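Local atomic coordinates of thermospermine synthase (Medicago truncatula, PDB entry 6BQ6), a protein that probably transfers an aminopropyl group from decarboxylated S-adenosylmethionine to spermidine, giving thermospermine and methylthioadenosine in plant polyamine synthesis. Residues N104-G109 with A166-K171; E118-K123 with F152-L157; L96-M101 with K293-S298; D198-T203 with G212-Q217. One frame throughout, in Å; residues are numbered along the deposited sequence. Where two conformers were deposited one is given.

Contact 1 (N104-G109 with A166-K171)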
loop_
_atom_site.group_PDB
_atom_site.type_symbol
_atom_site.label_atom_id
_atom_site.label_comp_id
_atom_site.label_asym_id
_atom_site.label_seq_id
_atom_site.Cartn_x
_atom_site.Cartn_y
_atom_site.Cartn_z
ATOM N N ASN B 104 40.914 19.394 -11.950
ATOM C CA ASN B 104 41.061 18.226 -11.117
ATOM C C ASN B 104 39.934 18.224 -10.082
ATOM O O ASN B 104 39.832 19.168 -9.287
ATOM C CB ASN B 104 42.422 18.249 -10.451
ATOM C CG ASN B 104 43.561 17.999 -11.448
ATOM O OD1 ASN B 104 44.148 18.942 -12.024
ATOM N ND2 ASN B 104 43.851 16.746 -11.693
ATOM N N VAL B 105 39.096 17.184 -10.135
ATOM C CA VAL B 105 37.957 17.069 -9.230
ATOM C C VAL B 105 37.890 15.740 -8.497
ATOM O O VAL B 105 38.185 14.689 -9.044
ATOM C CB VAL B 105 36.630 17.278 -9.971
ATOM C CG1 VAL B 105 36.449 16.224 -11.040
ATOM C CG2 VAL B 105 35.445 17.212 -9.023
ATOM N N PHE B 106 37.476 15.809 -7.241
ATOM C CA PHE B 106 37.323 14.649 -6.370
ATOM C C PHE B 106 35.844 14.501 -6.006
ATOM O O PHE B 106 35.234 15.476 -5.591
ATOM C CB PHE B 106 38.135 14.891 -5.098
ATOM C CG PHE B 106 38.205 13.724 -4.173
ATOM C CD1 PHE B 106 37.277 13.560 -3.193
ATOM C CD2 PHE B 106 39.297 12.856 -4.215
ATOM C CE1 PHE B 106 37.331 12.484 -2.322
ATOM C CE2 PHE B 106 39.399 11.785 -3.319
ATOM C CZ PHE B 106 38.431 11.607 -2.361
ATOM N N ILE B 107 35.305 13.314 -6.226
ATOM C CA ILE B 107 33.923 13.013 -5.833
ATOM C C ILE B 107 33.923 12.200 -4.533
ATOM O O ILE B 107 34.491 11.099 -4.504
ATOM C CB ILE B 107 33.164 12.204 -6.864
ATOM C CG1 ILE B 107 33.234 12.835 -8.274
ATOM C CG2 ILE B 107 31.701 12.116 -6.407
ATOM C CD1 ILE B 107 32.883 11.868 -9.394
ATOM N N MET B 108 33.282 12.703 -3.453
ATOM C CA MET B 108 32.985 11.891 -2.304
ATOM C C MET B 108 31.705 11.147 -2.566
ATOM O O MET B 108 30.633 11.776 -2.603
ATOM C CB MET B 108 32.840 12.760 -1.042
ATOM C CG MET B 108 33.938 13.785 -0.892
ATOM S SD MET B 108 33.889 14.477 0.770
ATOM C CE MET B 108 32.315 15.309 0.807
ATOM N N GLY B 109 31.800 9.842 -2.785
ATOM C CA GLY B 109 30.643 8.992 -3.101
ATOM C C GLY B 109 30.488 8.895 -4.585
ATOM O O GLY B 109 31.409 8.572 -5.297
ATOM N N ALA B 166 39.394 9.449 4.892
ATOM C CA ALA B 166 40.688 8.771 4.882
ATOM C C ALA B 166 41.461 9.037 3.623
ATOM O O ALA B 166 42.676 9.297 3.677
ATOM C CB ALA B 166 40.476 7.268 5.036
ATOM N N GLU B 167 40.766 8.965 2.482
ATOM C CA GLU B 167 41.428 9.205 1.189
ATOM C C GLU B 167 42.004 10.606 1.061
ATOM O O GLU B 167 43.184 10.765 0.723
ATOM C CB GLU B 167 40.470 8.942 0.039
ATOM C CG GLU B 167 41.094 8.948 -1.321
ATOM C CD GLU B 167 42.127 7.849 -1.544
ATOM O OE1 GLU B 167 42.099 6.848 -0.800
ATOM O OE2 GLU B 167 42.916 7.974 -2.525
ATOM N N LEU B 168 41.202 11.620 1.398
ATOM C CA LEU B 168 41.669 13.010 1.331
ATOM C C LEU B 168 42.831 13.282 2.302
ATOM O O LEU B 168 43.801 13.937 1.928
ATOM C CB LEU B 168 40.538 13.993 1.602
ATOM C CG LEU B 168 39.496 14.107 0.466
ATOM C CD1 LEU B 168 38.229 14.801 0.945
ATOM C CD2 LEU B 168 40.078 14.840 -0.724
ATOM N N GLU B 169 42.699 12.789 3.525
ATOM C CA GLU B 169 43.697 13.046 4.573
ATOM C C GLU B 169 45.008 12.391 4.262
ATOM O O GLU B 169 46.044 12.928 4.635
ATOM C CB GLU B 169 43.227 12.529 5.925
ATOM C CG GLU B 169 42.191 13.436 6.492
ATOM C CD GLU B 169 41.911 13.234 7.964
ATOM O OE1 GLU B 169 41.980 12.075 8.443
ATOM O OE2 GLU B 169 41.575 14.276 8.598
ATOM N N GLY B 170 44.961 11.246 3.590
ATOM C CA GLY B 170 46.156 10.458 3.308
ATOM C C GLY B 170 47.005 10.886 2.147
ATOM O O GLY B 170 48.066 10.303 1.924
ATOM N N LYS B 171 46.558 11.867 1.370
ATOM C CA LYS B 171 47.307 12.391 0.249
ATOM C C LYS B 171 47.323 13.900 0.286
ATOM O O LYS B 171 46.365 14.538 0.769
ATOM C CB LYS B 171 46.677 11.936 -1.071
ATOM C CG LYS B 171 46.703 10.439 -1.328
ATOM C CD LYS B 171 46.342 10.155 -2.782
ATOM C CE LYS B 171 46.461 8.691 -3.160
ATOM N NZ LYS B 171 45.775 7.792 -2.195
#

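Contact 2 (E118-K123 with F152-L157)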
loop_
_atom_site.group_PDB
_atom_site.type_symbol
_atom_site.label_atom_id
_atom_site.label_comp_id
_atom_site.label_asym_id
_atom_site.label_seq_id
_atom_site.Cartn_x
_atom_site.Cartn_y
_atom_site.Cartn_z
ATOM N N GLU B 118 28.705 13.706 -15.853
ATOM C CA GLU B 118 28.528 15.138 -16.054
ATOM C C GLU B 118 29.835 15.943 -15.946
ATOM O O GLU B 118 30.047 16.886 -16.669
ATOM C CB GLU B 118 27.468 15.694 -15.100
ATOM C CG GLU B 118 26.076 15.151 -15.354
ATOM C CD GLU B 118 25.570 15.425 -16.784
ATOM O OE1 GLU B 118 25.743 16.519 -17.328
ATOM O OE2 GLU B 118 24.964 14.503 -17.378
ATOM N N LEU B 119 30.683 15.608 -14.971
ATOM C CA LEU B 119 31.998 16.224 -14.850
ATOM C C LEU B 119 32.842 16.070 -16.110
ATOM O O LEU B 119 33.472 17.020 -16.539
ATOM C CB LEU B 119 32.778 15.627 -13.700
ATOM C CG LEU B 119 32.260 16.029 -12.302
ATOM C CD1 LEU B 119 32.644 15.037 -11.217
ATOM C CD2 LEU B 119 32.678 17.430 -11.942
ATOM N N LEU B 120 32.790 14.891 -16.694
ATOM C CA LEU B 120 33.604 14.588 -17.900
ATOM C C LEU B 120 33.113 15.280 -19.175
ATOM O O LEU B 120 33.801 15.298 -20.179
ATOM C CB LEU B 120 33.655 13.072 -18.098
ATOM C CG LEU B 120 34.490 12.381 -16.986
ATOM C CD1 LEU B 120 34.171 10.901 -16.989
ATOM C CD2 LEU B 120 36.004 12.541 -17.099
ATOM N N ARG B 121 31.912 15.840 -19.154
ATOM C CA ARG B 121 31.455 16.733 -20.214
ATOM C C ARG B 121 32.223 18.033 -20.285
ATOM O O ARG B 121 32.149 18.704 -21.289
ATOM C CB ARG B 121 29.950 17.009 -20.110
ATOM C CG ARG B 121 29.123 15.742 -20.307
ATOM C CD ARG B 121 27.620 15.993 -20.136
ATOM N NE ARG B 121 27.135 17.020 -21.051
ATOM C CZ ARG B 121 26.146 17.887 -20.812
ATOM N NH1 ARG B 121 25.507 17.927 -19.664
ATOM N NH2 ARG B 121 25.833 18.764 -21.728
ATOM N N HIS B 122 32.912 18.426 -19.210
ATOM C CA HIS B 122 33.691 19.640 -19.206
ATOM C C HIS B 122 35.018 19.449 -19.877
ATOM O O HIS B 122 35.836 18.674 -19.421
ATOM C CB HIS B 122 33.867 20.109 -17.774
ATOM C CG HIS B 122 32.636 20.741 -17.221
ATOM N ND1 HIS B 122 32.535 22.098 -17.028
ATOM C CD2 HIS B 122 31.472 20.201 -16.778
ATOM C CE1 HIS B 122 31.347 22.382 -16.517
ATOM N NE2 HIS B 122 30.682 21.251 -16.368
ATOM N N LYS B 123 35.273 20.222 -20.938
ATOM C CA LYS B 123 36.559 20.084 -21.628
ATOM C C LYS B 123 37.773 20.516 -20.834
ATOM O O LYS B 123 38.877 20.079 -21.161
ATOM C CB LYS B 123 36.515 20.811 -22.989
ATOM C CG LYS B 123 35.591 20.096 -23.920
ATOM C CD LYS B 123 35.359 20.874 -25.208
ATOM C CE LYS B 123 34.485 22.098 -24.996
ATOM N NZ LYS B 123 34.024 22.665 -26.321
ATOM N N PHE B 152 32.621 5.699 -17.424
ATOM C CA PHE B 152 33.406 4.702 -16.686
ATOM C C PHE B 152 34.654 4.281 -17.421
ATOM O O PHE B 152 35.622 3.862 -16.793
ATOM C CB PHE B 152 32.592 3.472 -16.337
ATOM C CG PHE B 152 31.819 3.603 -15.084
ATOM C CD1 PHE B 152 32.487 3.757 -13.871
ATOM C CD2 PHE B 152 30.450 3.544 -15.096
ATOM C CE1 PHE B 152 31.777 3.853 -12.700
ATOM C CE2 PHE B 152 29.746 3.650 -13.921
ATOM C CZ PHE B 152 30.404 3.828 -12.738
ATOM N N HIS B 153 34.619 4.364 -18.745
ATOM C CA HIS B 153 35.798 4.040 -19.597
ATOM C C HIS B 153 36.719 5.207 -20.006
ATOM O O HIS B 153 37.736 5.029 -20.711
ATOM C CB HIS B 153 35.292 3.268 -20.808
ATOM C CG HIS B 153 34.831 1.901 -20.434
ATOM N ND1 HIS B 153 33.548 1.638 -20.005
ATOM C CD2 HIS B 153 35.510 0.729 -20.338
ATOM C CE1 HIS B 153 33.450 0.365 -19.669
ATOM N NE2 HIS B 153 34.620 -0.217 -19.885
ATOM N N ASP B 154 36.390 6.394 -19.516
ATOM C CA ASP B 154 37.161 7.585 -19.776
ATOM C C ASP B 154 38.501 7.496 -19.034
ATOM O O ASP B 154 38.535 7.307 -17.823
ATOM C CB ASP B 154 36.355 8.807 -19.346
ATOM C CG ASP B 154 36.885 10.123 -19.917
ATOM O OD1 ASP B 154 38.050 10.466 -19.702
ATOM O OD2 ASP B 154 36.105 10.900 -20.504
ATOM N N SER B 155 39.601 7.718 -19.753
ATOM C CA SER B 155 40.923 7.631 -19.161
ATOM C C SER B 155 41.166 8.675 -18.088
ATOM O O SER B 155 42.120 8.516 -17.305
ATOM C CB SER B 155 42.026 7.775 -20.251
ATOM O OG SER B 155 41.885 9.023 -20.876
ATOM N N ARG B 156 40.326 9.724 -18.046
ATOM C CA ARG B 156 40.470 10.752 -17.037
ATOM C C ARG B 156 39.903 10.335 -15.693
ATOM O O ARG B 156 40.167 11.018 -14.711
ATOM C CB ARG B 156 39.813 12.024 -17.519
ATOM C CG ARG B 156 40.511 12.683 -18.708
ATOM C CD ARG B 156 39.750 13.921 -19.127
ATOM N NE ARG B 156 38.467 13.550 -19.719
ATOM C CZ ARG B 156 37.444 14.363 -19.929
ATOM N NH1 ARG B 156 37.500 15.644 -19.645
ATOM N NH2 ARG B 156 36.347 13.884 -20.459
ATOM N N LEU B 157 39.127 9.252 -15.660
ATOM C CA LEU B 157 38.470 8.776 -14.425
ATOM C C LEU B 157 39.307 7.764 -13.654
ATOM O O LEU B 157 39.804 6.795 -14.226
ATOM C CB LEU B 157 37.110 8.173 -14.749
ATOM C CG LEU B 157 36.260 7.669 -13.567
ATOM C CD1 LEU B 157 35.968 8.795 -12.597
ATOM C CD2 LEU B 157 35.002 7.039 -14.105
#

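Contact 3 (L96-M101 with K293-S298)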
loop_
_atom_site.group_PDB
_atom_site.type_symbol
_atom_site.label_atom_id
_atom_site.label_comp_id
_atom_site.label_asym_id
_atom_site.label_seq_id
_atom_site.Cartn_x
_atom_site.Cartn_y
_atom_site.Cartn_z
ATOM N N LEU B 96 31.348 23.813 -11.350
ATOM C CA LEU B 96 32.458 23.891 -12.330
ATOM C C LEU B 96 32.383 25.187 -13.140
ATOM O O LEU B 96 33.402 25.805 -13.471
ATOM C CB LEU B 96 32.508 22.707 -13.244
ATOM C CG LEU B 96 33.327 21.519 -12.701
ATOM C CD1 LEU B 96 32.710 20.880 -11.467
ATOM C CD2 LEU B 96 33.553 20.511 -13.802
ATOM N N LEU B 97 31.164 25.637 -13.436
ATOM C CA LEU B 97 31.019 26.853 -14.190
ATOM C C LEU B 97 31.444 28.114 -13.437
ATOM O O LEU B 97 31.838 29.078 -14.057
ATOM C CB LEU B 97 29.567 27.005 -14.704
ATOM C CG LEU B 97 29.134 25.960 -15.718
ATOM C CD1 LEU B 97 27.630 25.952 -15.892
ATOM C CD2 LEU B 97 29.828 26.194 -17.073
ATOM N N HIS B 98 31.334 28.132 -12.123
ATOM C CA HIS B 98 31.745 29.247 -11.345
ATOM C C HIS B 98 33.249 29.265 -11.177
ATOM O O HIS B 98 33.787 30.320 -10.811
ATOM C CB HIS B 98 31.070 29.262 -9.993
ATOM C CG HIS B 98 29.654 29.800 -10.013
ATOM N ND1 HIS B 98 28.579 29.051 -10.397
ATOM C CD2 HIS B 98 29.165 31.031 -9.722
ATOM C CE1 HIS B 98 27.478 29.784 -10.342
ATOM N NE2 HIS B 98 27.800 30.987 -9.908
ATOM N N HIS B 99 33.893 28.135 -11.456
ATOM C CA HIS B 99 35.341 28.038 -11.381
ATOM C C HIS B 99 35.983 28.598 -12.652
ATOM O O HIS B 99 35.447 28.430 -13.759
ATOM C CB HIS B 99 35.730 26.582 -11.220
ATOM C CG HIS B 99 37.106 26.430 -10.682
ATOM N ND1 HIS B 99 38.212 26.532 -11.489
ATOM C CD2 HIS B 99 37.563 26.266 -9.419
ATOM C CE1 HIS B 99 39.303 26.418 -10.753
ATOM N NE2 HIS B 99 38.942 26.270 -9.487
ATOM N N PRO B 100 37.138 29.280 -12.525
ATOM C CA PRO B 100 37.719 29.877 -13.737
ATOM C C PRO B 100 38.261 28.866 -14.752
ATOM O O PRO B 100 38.164 29.084 -15.967
ATOM C CB PRO B 100 38.806 30.814 -13.172
ATOM C CG PRO B 100 39.133 30.279 -11.834
ATOM C CD PRO B 100 37.805 29.762 -11.311
ATOM N N MET B 101 38.791 27.756 -14.265
ATOM C CA MET B 101 39.355 26.702 -15.101
ATOM C C MET B 101 39.567 25.421 -14.275
ATOM O O MET B 101 40.634 25.158 -13.741
ATOM C CB MET B 101 40.683 27.194 -15.719
ATOM C CG MET B 101 41.225 26.242 -16.789
ATOM S SD MET B 101 42.834 26.839 -17.308
ATOM C CE MET B 101 43.819 26.559 -15.839
ATOM N N LYS B 293 19.660 30.997 -16.584
ATOM C CA LYS B 293 18.437 31.453 -15.926
ATOM C C LYS B 293 17.905 30.433 -14.925
ATOM O O LYS B 293 17.428 30.778 -13.830
ATOM C CB LYS B 293 17.335 31.785 -16.939
ATOM C CG LYS B 293 17.392 33.175 -17.559
ATOM C CD LYS B 293 16.079 33.331 -18.340
ATOM C CE LYS B 293 15.943 34.660 -19.035
ATOM N NZ LYS B 293 14.527 34.816 -19.493
ATOM N N THR B 294 18.029 29.170 -15.284
ATOM C CA THR B 294 17.619 28.087 -14.386
ATOM C C THR B 294 18.407 28.119 -13.097
ATOM O O THR B 294 17.829 28.005 -11.996
ATOM C CB THR B 294 17.712 26.702 -15.052
ATOM O OG1 THR B 294 16.977 26.685 -16.282
ATOM C CG2 THR B 294 17.101 25.625 -14.160
ATOM N N PHE B 295 19.732 28.289 -13.200
ATOM C CA PHE B 295 20.524 28.360 -11.991
ATOM C C PHE B 295 20.179 29.556 -11.126
ATOM O O PHE B 295 20.072 29.430 -9.891
ATOM C CB PHE B 295 22.037 28.325 -12.283
ATOM C CG PHE B 295 22.819 28.400 -11.038
ATOM C CD1 PHE B 295 22.796 27.313 -10.187
ATOM C CD2 PHE B 295 23.383 29.583 -10.612
ATOM C CE1 PHE B 295 23.382 27.369 -8.931
ATOM C CE2 PHE B 295 23.994 29.640 -9.359
ATOM C CZ PHE B 295 23.983 28.524 -8.536
ATOM N N VAL B 296 19.972 30.712 -11.740
ATOM C CA VAL B 296 19.621 31.911 -10.972
ATOM C C VAL B 296 18.296 31.696 -10.267
ATOM O O VAL B 296 18.199 32.025 -9.089
ATOM C CB VAL B 296 19.632 33.179 -11.844
ATOM C CG1 VAL B 296 18.897 34.337 -11.143
ATOM C CG2 VAL B 296 21.072 33.489 -12.209
ATOM N N SER B 297 17.336 31.074 -10.953
ATOM C CA SER B 297 16.020 30.735 -10.357
ATOM C C SER B 297 16.198 29.745 -9.187
ATOM O O SER B 297 15.688 29.968 -8.076
ATOM C CB SER B 297 15.106 30.096 -11.414
ATOM O OG SER B 297 13.839 29.729 -10.797
ATOM N N SER B 298 16.994 28.703 -9.421
ATOM C CA SER B 298 17.291 27.690 -8.389
ATOM C C SER B 298 17.910 28.270 -7.155
ATOM O O SER B 298 17.660 27.772 -6.044
ATOM C CB SER B 298 18.239 26.596 -8.898
ATOM O OG SER B 298 17.516 25.803 -9.849
#

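Contact 4 (D198-T203 with G212-Q217)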
loop_
_atom_site.group_PDB
_atom_site.type_symbol
_atom_site.label_atom_id
_atom_site.label_comp_id
_atom_site.label_asym_id
_atom_site.label_seq_id
_atom_site.Cartn_x
_atom_site.Cartn_y
_atom_site.Cartn_z
ATOM N N ASP B 198 34.218 20.391 11.448
ATOM C CA ASP B 198 35.636 20.025 11.538
ATOM C C ASP B 198 36.141 19.292 10.297
ATOM O O ASP B 198 37.281 19.531 9.869
ATOM C CB ASP B 198 35.900 19.185 12.765
ATOM C CG ASP B 198 36.057 20.025 14.039
ATOM O OD1 ASP B 198 35.975 21.275 14.004
ATOM O OD2 ASP B 198 36.270 19.403 15.110
ATOM N N PHE B 199 35.321 18.406 9.723
ATOM C CA PHE B 199 35.677 17.791 8.435
ATOM C C PHE B 199 35.956 18.852 7.363
ATOM O O PHE B 199 37.002 18.847 6.694
ATOM C CB PHE B 199 34.606 16.789 7.973
ATOM C CG PHE B 199 34.830 16.290 6.569
ATOM C CD1 PHE B 199 35.883 15.425 6.299
ATOM C CD2 PHE B 199 34.121 16.817 5.541
ATOM C CE1 PHE B 199 36.145 15.009 5.014
ATOM C CE2 PHE B 199 34.351 16.398 4.256
ATOM C CZ PHE B 199 35.377 15.506 3.991
ATOM N N TYR B 200 35.027 19.770 7.211
ATOM C CA TYR B 200 35.150 20.781 6.172
ATOM C C TYR B 200 36.350 21.655 6.402
ATOM O O TYR B 200 37.090 21.904 5.467
ATOM C CB TYR B 200 33.917 21.645 6.125
ATOM C CG TYR B 200 32.648 20.993 5.661
ATOM C CD1 TYR B 200 32.628 20.078 4.588
ATOM C CD2 TYR B 200 31.434 21.361 6.227
ATOM C CE1 TYR B 200 31.429 19.512 4.145
ATOM C CE2 TYR B 200 30.247 20.828 5.769
ATOM C CZ TYR B 200 30.246 19.897 4.721
ATOM O OH TYR B 200 29.043 19.370 4.274
ATOM N N GLU B 201 36.549 22.090 7.657
ATOM C CA GLU B 201 37.644 23.001 7.992
ATOM C C GLU B 201 39.006 22.361 7.938
ATOM O O GLU B 201 39.924 22.972 7.421
ATOM C CB GLU B 201 37.441 23.628 9.383
ATOM C CG GLU B 201 38.273 24.903 9.602
ATOM C CD GLU B 201 38.008 25.540 10.956
ATOM O OE1 GLU B 201 38.710 26.543 11.280
ATOM O OE2 GLU B 201 37.092 25.048 11.675
ATOM N N LEU B 202 39.137 21.177 8.503
ATOM C CA LEU B 202 40.434 20.573 8.792
ATOM C C LEU B 202 40.815 19.512 7.808
ATOM O O LEU B 202 41.984 19.182 7.732
ATOM C CB LEU B 202 40.451 19.982 10.206
ATOM C CG LEU B 202 40.180 21.011 11.310
ATOM C CD1 LEU B 202 40.287 20.374 12.689
ATOM C CD2 LEU B 202 41.097 22.236 11.212
ATOM N N THR B 203 39.874 18.983 7.018
ATOM C CA THR B 203 40.181 17.901 6.061
ATOM C C THR B 203 39.939 18.351 4.643
ATOM O O THR B 203 40.794 18.203 3.783
ATOM C CB THR B 203 39.419 16.572 6.384
ATOM O OG1 THR B 203 39.765 16.073 7.705
ATOM C CG2 THR B 203 39.667 15.510 5.334
ATOM N N GLY B 212 39.131 27.173 -5.153
ATOM C CA GLY B 212 38.453 25.887 -5.136
ATOM C C GLY B 212 37.023 26.052 -4.741
ATOM O O GLY B 212 36.710 26.972 -3.973
ATOM N N ILE B 213 36.173 25.157 -5.247
ATOM C CA ILE B 213 34.741 25.226 -4.941
ATOM C C ILE B 213 34.329 23.864 -4.419
ATOM O O ILE B 213 34.697 22.854 -5.003
ATOM C CB ILE B 213 33.898 25.620 -6.157
ATOM C CG1 ILE B 213 34.288 27.037 -6.644
ATOM C CG2 ILE B 213 32.405 25.561 -5.764
ATOM C CD1 ILE B 213 33.676 27.472 -7.947
ATOM N N PHE B 214 33.615 23.837 -3.300
ATOM C CA PHE B 214 32.996 22.632 -2.782
ATOM C C PHE B 214 31.497 22.709 -3.195
ATOM O O PHE B 214 30.869 23.782 -3.085
ATOM C CB PHE B 214 33.137 22.562 -1.269
ATOM C CG PHE B 214 32.451 21.372 -0.643
ATOM C CD1 PHE B 214 32.807 20.053 -0.990
ATOM C CD2 PHE B 214 31.388 21.559 0.298
ATOM C CE1 PHE B 214 32.173 18.953 -0.421
ATOM C CE2 PHE B 214 30.753 20.446 0.836
ATOM C CZ PHE B 214 31.142 19.146 0.507
ATOM N N VAL B 215 30.943 21.569 -3.564
ATOM C CA VAL B 215 29.478 21.452 -3.699
ATOM C C VAL B 215 29.070 20.126 -3.055
ATOM O O VAL B 215 29.748 19.099 -3.219
ATOM C CB VAL B 215 28.980 21.554 -5.158
ATOM C CG1 VAL B 215 29.634 20.515 -6.054
ATOM C CG2 VAL B 215 27.455 21.469 -5.240
ATOM N N THR B 216 27.956 20.144 -2.335
ATOM C CA THR B 216 27.380 18.924 -1.830
ATOM C C THR B 216 25.899 18.886 -2.183
ATOM O O THR B 216 25.200 19.901 -2.057
ATOM C CB THR B 216 27.613 18.727 -0.296
ATOM O OG1 THR B 216 27.069 17.462 0.095
ATOM C CG2 THR B 216 26.995 19.839 0.521
ATOM N N GLN B 217 25.388 17.685 -2.430
ATOM C CA GLN B 217 23.975 17.455 -2.311
ATOM C C GLN B 217 23.569 17.728 -0.848
ATOM O O GLN B 217 24.336 17.514 0.091
ATOM C CB GLN B 217 23.590 16.089 -2.798
ATOM C CG GLN B 217 23.783 14.932 -1.815
ATOM C CD GLN B 217 22.600 14.774 -0.884
ATOM O OE1 GLN B 217 21.494 15.203 -1.188
ATOM N NE2 GLN B 217 22.849 14.261 0.299
#

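Contact 1 (N104-G109 with A166-K171)
L168 sets a methyl group squarely on the ring of F106: CD2 of L168 stands 3.8 Å from the centroid of that ring and only 4° off the ring normal, a CH-pi contact over the middle of the face. The branch carbon takes part as well, with CG of L168 3.9 Å from CE1 of F106. The ring reaches the helix because its CG is anti to the backbone N (chi1 -173°), which carries it away from the strand. E167 comes to the same ring at its edge, near the ring plane, where its CG lies 3.9 Å from CE2 of F106. Its chain bends at chi2, and the carboxylate beyond is nearly coplanar with the phenyl ring, the two planes 11° apart. That carboxylate is held by polar partners, not by the ring: OE2 of E167 is met from above the carboxylate plane by NZ of K171 at 2.9 Å in a salt bridge, and OE1 accepts from N162. M108 adds a looser touch, its SD 4.4 Å from CD1 of L168. The contact thus seats helix 164-169 on one side of the central sheet of the Rossmann-like domain. Strand 104-107 runs between the parallel strands 127-132 and 175-181, F106 packing on C131 and I178, while L168 also meets T203 and M108 meets F199, both of helix 197-204.

Contact 2 (E118-K123 with F152-L157)
R156 donates from NH2 to the backbone O of L120 at 2.9 Å, a fairly straight bond (154°) on a lone pair in the carbonyl plane. From NH1 the same guanidinium sends a weak bond of 3.5 Å to O of H122, so one arginine reaches two carbonyls near the end of helix 114-120. The R156 chain bends at chi3 (-69°), turning the guanidinium toward both. A third carbonyl, that of I125, also accepts from NH1. D154 fixes the rotation of the group side-on: NE of R156 bonds to OD1 of D154 at 3.1 Å and NH2 of R156 to OD2 of D154 at 3.0 Å. OD1 of D154 is gripped twice, since its anti lone pair takes the backbone N of R156 at 2.9 Å and closes an Asx turn. L120 packs over this charged pair. Its CD2 lies on one guanidinium face, offset toward the rim and 3.6 Å from NH2 of R156, while CD1 of L120 approaches CB of D154 at 3.8 Å. L120 and L157 both also touch V128 of strand 127-132. The arrangement joins loops of a Rossmann-type alpha/beta domain, the fold of the AdoMet-dependent methyltransferases and their relatives.

Contact 3 (L96-M101 with K293-S298)
H98 and F295 carry this small contact by themselves, in an offset edge-to-face pair with the edge of H98 turned toward the face of F295. The ring centroids are 5.4 Å apart and the planes stand at 66°. The tight point is CE1 of H98, 3.6 Å from CE2 of F295; NE2 of H98 is already more distant, 4.1 Å from that same carbon. F295 extends to the histidine with its CG anti to the backbone N (chi1 180°), while ND1 of H98 is occupied by the carbonyl O of P94, which helps fix the turn of the imidazole. L275 of helix 272-282 touches both rings, and Y247 meets F295 edge to face. An alanine in place of F295 would probably open a gap beside L275 and Y247 and leave CE1 of H98 without its aromatic partner. Away from this buried pair the segments diverge: P100 and M101 are exposed, as is K293 on the other helix. T294 and S297 instead face a second subunit, bonding to K303 and to S297 and T300 of that chain. This is aromatic packing of helix 84-98 of the Rossmann-like domain on helix 292-298 at a subunit interface.

Contact 4 (D198-T203 with G212-Q217)
Y200 and F214 meet obliquely, with ring planes at 56° and centroids 5.3 Å apart. On one face of the F214 ring, offset toward the rim, lies the backbone N of T216, two residues along the same strand. This is helix-on-sheet packing in the Rossmann-like domain: helix 197-204 rests against strand 212-220, which pairs in parallel with 175-181 and antiparallel with 256-264. The closest approach is between CE1 of Y200 and CE2 of F214 at 3.5 Å, and CZ of F214 follows at 3.7 Å from the same tyrosine carbon. The two side chains cross at about a right angle. F214 stands out from the sheet because its CG is anti to the backbone N (chi1 177°), whereas the tyrosine has its CG anti to the carbonyl carbon (chi1 -68°), which brings the far end of the ring over to the strand. L237 of helix 230-238 touches both rings, and T236 packs on Y200. A serine in place of Y200 removes the ring and would probably open a gap beside CE2 of F214 and next to T236 and L237. Farther along the strand, Q217 belongs to the thermospermine pocket and touches the bound ligand; its OE1 accepts from NE1 of W258 and its NE2 donates to D184. Next to it, the hydroxyl OG1 of T216 donates to the carbonyl O of Q217 at 2.7 Å, while CG2 of T216 lies 4.3 Å from OH of Y200.

How the contacts relate
Contacts 1 and 4 lie close together, their centres about 11 Å apart, and both pack helices on the central mixed sheet. M108 of contact 1 touches F214 of contact 4, and E169 probably hydrogen-bonds to T203. Contact 2, about 17 Å from contact 1 between centres, joins it through L119, which packs on V105 and I107; L119 and H122 also meet L96 of contact 3. I213 links contacts 3 and 4. Along the chain, contact 3 closes the longest loop and encloses the other three; contact 2 is nested within contact 1, and contact 4 follows. Contacts 1, 2 and 4 thus lie within the synthase domain, contact 4 including pocket residue Q217, while contact 3 ties helix 84-98 to helix 292-298 at the subunit interface.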